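Local coordinates for protein SM80.1 Vicilin (Solanum melongena, PDB 5VF5) that probably serves as a seed storage globulin of the 7S vicilin class, built on two cupin domains and here carrying a bound copper ion, at residues Asp167-Glu170 and Arg171-Arg174; Gly253-Val256 and Leu257-Tyr260. All blocks are in the same frame, centred on the assembly; numbering follows the deposited sequence. Where two conformers were deposited one is given.

How the contacts relate
Contacts 1 and 2 illustrate how neighbouring residues pack in the two kinds of structure that make up a bicupin, one on a helix and one on a strand. Contact 1 comes first along the chain, on helix 166-172 and just past its end; contact 2 follows on strand 254-261, in the second cupin domain. They share no helix, strand or sheet. Their centres are 58 Å apart, with nearest atoms about 46 Å from each other, and they lie on opposite sides of the chain's centre. The centre of contact 1, in a peripheral helical extension, is 39 Å from that point; that of contact 2, in a barrel wall from which Tyr-259 reaches a bound acetate, is 20 Å.

Contact 1. Residues Asp167-Glu170 and Arg171-Arg174; sequences DRIE and RLFR
The ring of Phe-173 lies side by side with Ile-169 and points the same way, its CE2 3.9 Å from Ile-169 CD1. CD2 of Leu-172 comes over one face, offset toward the rim, though in one of two deposited conformers, and so doubtfully. The guanidinium of Arg-174 has the CA of Arg-171 over one face, while a water sits at its edge, in plane. That water accepts from Arg-174 NH1 at 2.7 Å and donates to Asp-167 O, tying the side chain back to the first turn of the helix. A bend in the arginine chain at chi3 (-56°) brings NH1 back to within 3.9 Å of Glu-170 CB. The stretch covers nearly all of helix 166-172 and the two residues that follow, in the helical extension that vicilins carry outside their barrels. Arg-171 N still donates to Asp-167 O (3.0 Å) and Leu-172 N to Arg-168 O (3.1 Å), but Phe-173, the first residue to leave helical angles, divides its N-H weakly between Ile-169 O and Glu-170 O. Ile-169 and Phe-173 are buried: Leu-158 and Phe-162 of helix 155-162 pack against the isoleucine, and Tyr-150 stacks on the phenylalanine ring.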
ATOM      1  N   ASP A 167      18.931 -35.927 -17.261  1.00 26.74           N
ATOM      2  CA  ASP A 167      18.435 -35.287 -18.474  1.00 29.27           C
ATOM      3  C   ASP A 167      16.924 -34.968 -18.417  1.00 24.95           C
ATOM      4  O   ASP A 167      16.511 -33.924 -18.902  1.00 24.76           O
ATOM      5  CB  ASP A 167      18.844 -36.063 -19.728  1.00 33.78           C
ATOM      6  CG  ASP A 167      20.367 -36.157 -19.890  1.00 41.58           C
ATOM      7  OD1 ASP A 167      21.138 -35.262 -19.456  1.00 43.02           O
ATOM      8  OD2 ASP A 167      20.797 -37.149 -20.462  1.00 53.62           O
ATOM      9  N   ARG A 168      16.124 -35.805 -17.760  1.00 23.32           N
ATOM     10  CA  ARG A 168      14.711 -35.579 -17.650  1.00 22.67           C
ATOM     11  C   ARG A 168      14.355 -34.413 -16.692  1.00 19.92           C
ATOM     12  O   ARG A 168      13.482 -33.589 -16.971  1.00 20.40           O
ATOM     13  CB  ARG A 168      14.052 -36.824 -17.151  1.00 25.03           C
ATOM     14  CG  ARG A 168      12.566 -36.733 -17.157  1.00 29.72           C
ATOM     15  CD  ARG A 168      11.908 -38.067 -16.964  1.00 32.32           C
ATOM     16  NE  ARG A 168      10.476 -37.884 -17.211  1.00 35.68           N
ATOM     17  CZ  ARG A 168       9.522 -38.729 -16.839  1.00 35.82           C
ATOM     18  NH1 ARG A 168       9.816 -39.845 -16.178  1.00 46.68           N
ATOM     19  NH2 ARG A 168       8.253 -38.439 -17.124  1.00 42.85           N
ATOM     20  N   ILE A 169      15.014 -34.385 -15.544  1.00 17.26           N
ATOM     21  CA  ILE A 169      14.815 -33.304 -14.601  1.00 17.37           C
ATOM     22  C   ILE A 169      15.360 -31.964 -15.167  1.00 17.51           C
ATOM     23  O   ILE A 169      14.677 -30.899 -15.087  1.00 18.91           O
ATOM     24  CB  ILE A 169      15.296 -33.723 -13.177  1.00 20.10           C
ATOM     25  CG1 ILE A 169      14.777 -32.765 -12.122  1.00 20.03           C
ATOM     26  CG2 ILE A 169      16.803 -33.793 -13.080  1.00 23.07           C
ATOM     27  CD1 ILE A 169      13.279 -32.826 -11.894  1.00 25.06           C
ATOM     28  N   GLU A 170      16.507 -31.988 -15.842  1.00 20.99           N
ATOM     29  CA  GLU A 170      17.026 -30.754 -16.430  1.00 23.46           C
ATOM     30  C   GLU A 170      16.071 -30.243 -17.523  1.00 20.94           C
ATOM     31  O   GLU A 170      15.803 -29.039 -17.591  1.00 25.51           O
ATOM     32  CB  GLU A 170      18.456 -30.940 -16.947  1.00 25.72           C
ATOM     33  CG  GLU A 170      19.444 -31.057 -15.790  1.00 35.05           C
ATOM     34  CD  GLU A 170      20.878 -30.794 -16.168  1.00 37.61           C
ATOM     35  OE1 GLU A 170      21.457 -29.821 -15.621  1.00 59.18           O
ATOM     36  OE2 GLU A 170      21.460 -31.571 -16.960  1.00 37.10           O
ATOM     37  N   ARG A 171      15.494 -31.162 -18.307  1.00 20.90           N
ATOM     38  CA  ARG A 171      14.493 -30.798 -19.316  1.00 24.33           C
ATOM     39  C   ARG A 171      13.264 -30.124 -18.715  1.00 21.80           C
ATOM     40  O   ARG A 171      12.774 -29.156 -19.265  1.00 22.89           O
ATOM     41  CB  ARG A 171      14.043 -32.035 -20.121  1.00 30.64           C
ATOM     42  CG  ARG A 171      13.348 -31.703 -21.420  1.00 37.43           C
ATOM     43  CD  ARG A 171      13.006 -32.944 -22.254  1.00 51.13           C
ATOM     44  NE  ARG A 171      11.581 -33.301 -22.141  1.00 51.51           N
ATOM     45  CZ  ARG A 171      10.574 -32.749 -22.833  1.00 58.55           C
ATOM     46  NH1 ARG A 171      10.788 -31.792 -23.740  1.00 71.74           N
ATOM     47  NH2 ARG A 171       9.324 -33.155 -22.609  1.00 57.78           N
ATOM     48  N   LEU A 172      12.782 -30.617 -17.571  1.00 19.18           N
ATOM     49  CA  LEU A 172      11.625 -30.044 -16.868  0.50 19.38           C
ATOM     50  C   LEU A 172      11.851 -28.563 -16.633  1.00 18.22           C
ATOM     51  O   LEU A 172      10.955 -27.742 -16.809  1.00 19.25           O
ATOM     52  CB  LEU A 172      11.403 -30.758 -15.528  0.50 19.22           C
ATOM     53  CG  LEU A 172      10.440 -30.107 -14.512  0.50 19.83           C
ATOM     54  CD1 LEU A 172       9.017 -30.187 -15.029  0.50 20.27           C
ATOM     55  CD2 LEU A 172      10.545 -30.716 -13.122  0.50 17.46           C
ATOM     56  N   PHE A 173      13.056 -28.240 -16.207  1.00 16.26           N
ATOM     57  CA  PHE A 173      13.398 -26.883 -15.809  1.00 16.89           C
ATOM     58  C   PHE A 173      13.852 -25.998 -16.948  1.00 16.71           C
ATOM     59  O   PHE A 173      14.283 -24.899 -16.688  1.00 18.07           O
ATOM     60  CB  PHE A 173      14.388 -26.878 -14.650  1.00 15.81           C
ATOM     61  CG  PHE A 173      13.796 -27.393 -13.367  1.00 15.76           C
ATOM     62  CD1 PHE A 173      12.748 -26.732 -12.766  1.00 16.73           C
ATOM     63  CD2 PHE A 173      14.278 -28.540 -12.779  1.00 16.65           C
ATOM     64  CE1 PHE A 173      12.191 -27.230 -11.602  1.00 17.09           C
ATOM     65  CE2 PHE A 173      13.755 -29.009 -11.614  1.00 17.06           C
ATOM     66  CZ  PHE A 173      12.681 -28.376 -11.031  1.00 18.79           C
ATOM     67  N   ARG A 174      13.700 -26.477 -18.191  1.00 18.22           N
ATOM     68  CA  ARG A 174      13.960 -25.686 -19.429  1.00 21.36           C
ATOM     69  C   ARG A 174      12.709 -25.393 -20.255  1.00 19.74           C
ATOM     70  O   ARG A 174      12.769 -24.644 -21.213  1.00 25.83           O
ATOM     71  CB  ARG A 174      14.939 -26.436 -20.389  1.00 27.08           C
ATOM     72  CG  ARG A 174      16.373 -26.611 -19.961  1.00 37.32           C
ATOM     73  CD  ARG A 174      17.237 -26.985 -21.177  1.00 49.93           C
ATOM     74  NE  ARG A 174      16.791 -28.182 -21.914  1.00 56.47           N
ATOM     75  CZ  ARG A 174      17.157 -29.442 -21.651  1.00 54.53           C
ATOM     76  NH1 ARG A 174      17.974 -29.729 -20.631  1.00 47.17           N
ATOM     77  NH2 ARG A 174      16.687 -30.438 -22.409  1.00 55.11           N
TER
HETATM   78  O   HOH W   1      18.530 -32.409 -20.536  1.00 40.76           O

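Contact 2. Residues Gly253-Val256 and Leu257-Tyr260; sequences GGMV and LPYY. With ACT (acetate ion), chain C.
Val-256 meets Tyr-259 through both of its methyls: CG2 comes obliquely to the phenol ring, 4.0 Å from CD1 of the tyrosine, while CG1 lies close to the ring plane, 4.1 Å from its CE1. Both residues belong to strand 254-261, part of the antiparallel wall of the second cupin beta-barrel. In a regular strand, side chains three apart would fall on opposite sides. Here Leu-257 and Pro-258 between them have polyproline-like backbone angles, with phi of -60° and -52°, and the resulting twist carries valine and tyrosine round to the same side. With CG between its own backbone N and carbonyl carbon (chi1 70°), Tyr-259 turns its ring back along the strand toward Val-256, and Leu-257 O lies in plane at the ring edge. At the far end of the ring the OH donates to OXT of an acetate at 2.7 Å, with the acceptor near the ring plane. Lys-351, Arg-266 and Asn-261 also hydrogen-bond to this anion, which probably came from the crystallisation liquor; whether the site binds an anion in the plant is not established. Further out, Phe-329 packs on both Val-256 and Tyr-259, and Phe-353 and Phe-392 close on the valine. Backbone bonds alternate between two neighbouring stretches: Gly-254 and Val-256 pair with Ala-331 and Phe-329, Met-255 and Leu-257 with Val-393 and Tyr-391. Apart from the valine-tyrosine pair, Met-255 reaches along the strand until its terminal CE lies 4.4 Å from CD of Pro-258.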
ATOM      1  N   GLY A 253     -14.670  17.668  -5.263  1.00 22.42           N
ATOM      2  CA  GLY A 253     -14.877  18.978  -4.678  1.00 22.88           C
ATOM      3  C   GLY A 253     -14.632  19.036  -3.178  1.00 23.20           C
ATOM      4  O   GLY A 253     -14.902  20.075  -2.558  1.00 27.03           O
ATOM      5  N   GLY A 254     -14.102  17.964  -2.592  1.00 16.27           N
ATOM      6  CA  GLY A 254     -13.838  17.949  -1.173  1.00 14.96           C
ATOM      7  C   GLY A 254     -12.388  18.101  -0.825  1.00 14.52           C
ATOM      8  O   GLY A 254     -11.505  18.113  -1.697  1.00 14.92           O
ATOM      9  N   MET A 255     -12.158  18.183   0.486  1.00 13.33           N
ATOM     10  CA  MET A 255     -10.809  18.179   1.051  1.00 12.60           C
ATOM     11  C   MET A 255     -10.859  17.486   2.384  1.00 12.89           C
ATOM     12  O   MET A 255     -11.879  17.480   3.042  1.00 13.64           O
ATOM     13  CB  MET A 255     -10.240  19.583   1.224  1.00 14.32           C
ATOM     14  CG  MET A 255     -11.008  20.441   2.217  1.00 14.37           C
ATOM     15  SD  MET A 255     -10.371  22.124   2.432  1.00 15.91           S
ATOM     16  CE  MET A 255      -8.824  21.843   3.260  1.00 16.17           C
ATOM     17  N   VAL A 256      -9.747  16.880   2.784  1.00 10.90           N
ATOM     18  CA  VAL A 256      -9.577  16.448   4.165  1.00  9.90           C
ATOM     19  C   VAL A 256      -9.000  17.618   4.929  1.00 10.15           C
ATOM     20  O   VAL A 256      -8.050  18.286   4.463  1.00 12.31           O
ATOM     21  CB  VAL A 256      -8.744  15.153   4.309  1.00 10.66           C
ATOM     22  CG1 VAL A 256      -7.312  15.273   3.815  1.00 12.30           C
ATOM     23  CG2 VAL A 256      -8.785  14.684   5.768  1.00 11.49           C
ATOM     24  N   LEU A 257      -9.600  17.956   6.057  1.00 11.25           N
ATOM     25  CA  LEU A 257      -9.084  19.047   6.870  1.00 11.45           C
ATOM     26  C   LEU A 257      -7.638  18.732   7.318  1.00 10.74           C
ATOM     27  O   LEU A 257      -7.294  17.558   7.514  1.00 10.84           O
ATOM     28  CB  LEU A 257      -9.982  19.271   8.077  1.00 12.51           C
ATOM     29  CG  LEU A 257     -11.327  19.913   7.708  1.00 13.43           C
ATOM     30  CD1 LEU A 257     -12.205  19.974   8.933  1.00 14.58           C
ATOM     31  CD2 LEU A 257     -11.161  21.320   7.173  1.00 14.36           C
ATOM     32  N   PRO A 258      -6.792  19.768   7.468  1.00 10.62           N
ATOM     33  CA  PRO A 258      -5.437  19.496   7.906  1.00 10.16           C
ATOM     34  C   PRO A 258      -5.400  18.638   9.172  1.00  9.67           C
ATOM     35  O   PRO A 258      -6.194  18.846  10.127  1.00 10.87           O
ATOM     36  CB  PRO A 258      -4.847  20.886   8.111  1.00 11.50           C
ATOM     37  CG  PRO A 258      -5.646  21.788   7.182  1.00 15.31           C
ATOM     38  CD  PRO A 258      -7.039  21.209   7.276  1.00 12.24           C
ATOM     39  N   TYR A 259      -4.498  17.659   9.174  1.00  9.24           N
ATOM     40  CA  TYR A 259      -4.349  16.791  10.330  1.00  9.22           C
ATOM     41  C   TYR A 259      -2.922  16.288  10.386  1.00  8.80           C
ATOM     42  O   TYR A 259      -2.110  16.514   9.469  1.00  9.95           O
ATOM     43  CB  TYR A 259      -5.299  15.585  10.207  1.00  9.88           C
ATOM     44  CG  TYR A 259      -4.880  14.603   9.118  1.00  9.49           C
ATOM     45  CD1 TYR A 259      -5.285  14.785   7.789  1.00 10.81           C
ATOM     46  CD2 TYR A 259      -4.052  13.531   9.397  1.00 10.77           C
ATOM     47  CE1 TYR A 259      -4.888  13.900   6.780  1.00 10.36           C
ATOM     48  CE2 TYR A 259      -3.640  12.653   8.388  1.00 11.15           C
ATOM     49  CZ  TYR A 259      -4.048  12.849   7.085  1.00  9.95           C
ATOM     50  OH  TYR A 259      -3.692  11.959   6.088  1.00 12.39           O
ATOM     51  N   TYR A 260      -2.575  15.618  11.466  1.00  8.63           N
ATOM     52  CA  TYR A 260      -1.327  14.855  11.512  1.00  9.67           C
ATOM     53  C   TYR A 260      -1.533  13.528  12.224  1.00  8.94           C
ATOM     54  O   TYR A 260      -2.476  13.363  13.027  1.00  9.73           O
ATOM     55  CB  TYR A 260      -0.152  15.663  12.147  1.00  9.97           C
ATOM     56  CG  TYR A 260      -0.311  15.955  13.631  1.00  9.16           C
ATOM     57  CD1 TYR A 260      -0.970  17.092  14.104  1.00 10.36           C
ATOM     58  CD2 TYR A 260       0.178  15.080  14.575  1.00 10.48           C
ATOM     59  CE1 TYR A 260      -1.104  17.337  15.463  1.00 11.14           C
ATOM     60  CE2 TYR A 260       0.059  15.341  15.936  1.00 11.11           C
ATOM     61  CZ  TYR A 260      -0.606  16.470  16.371  1.00 10.50           C
ATOM     62  OH  TYR A 260      -0.771  16.757  17.704  1.00 13.17           O
TER
HETATM   63  C   ACT C 502      -3.387   8.562   6.652  1.00 13.12           C
HETATM   64  O   ACT C 502      -3.661   7.572   7.397  1.00 14.90           O
HETATM   65  OXT ACT C 502      -2.905   9.608   7.143  1.00 12.25           O
HETATM   66  CH3 ACT C 502      -3.653   8.560   5.166  1.00 14.38           C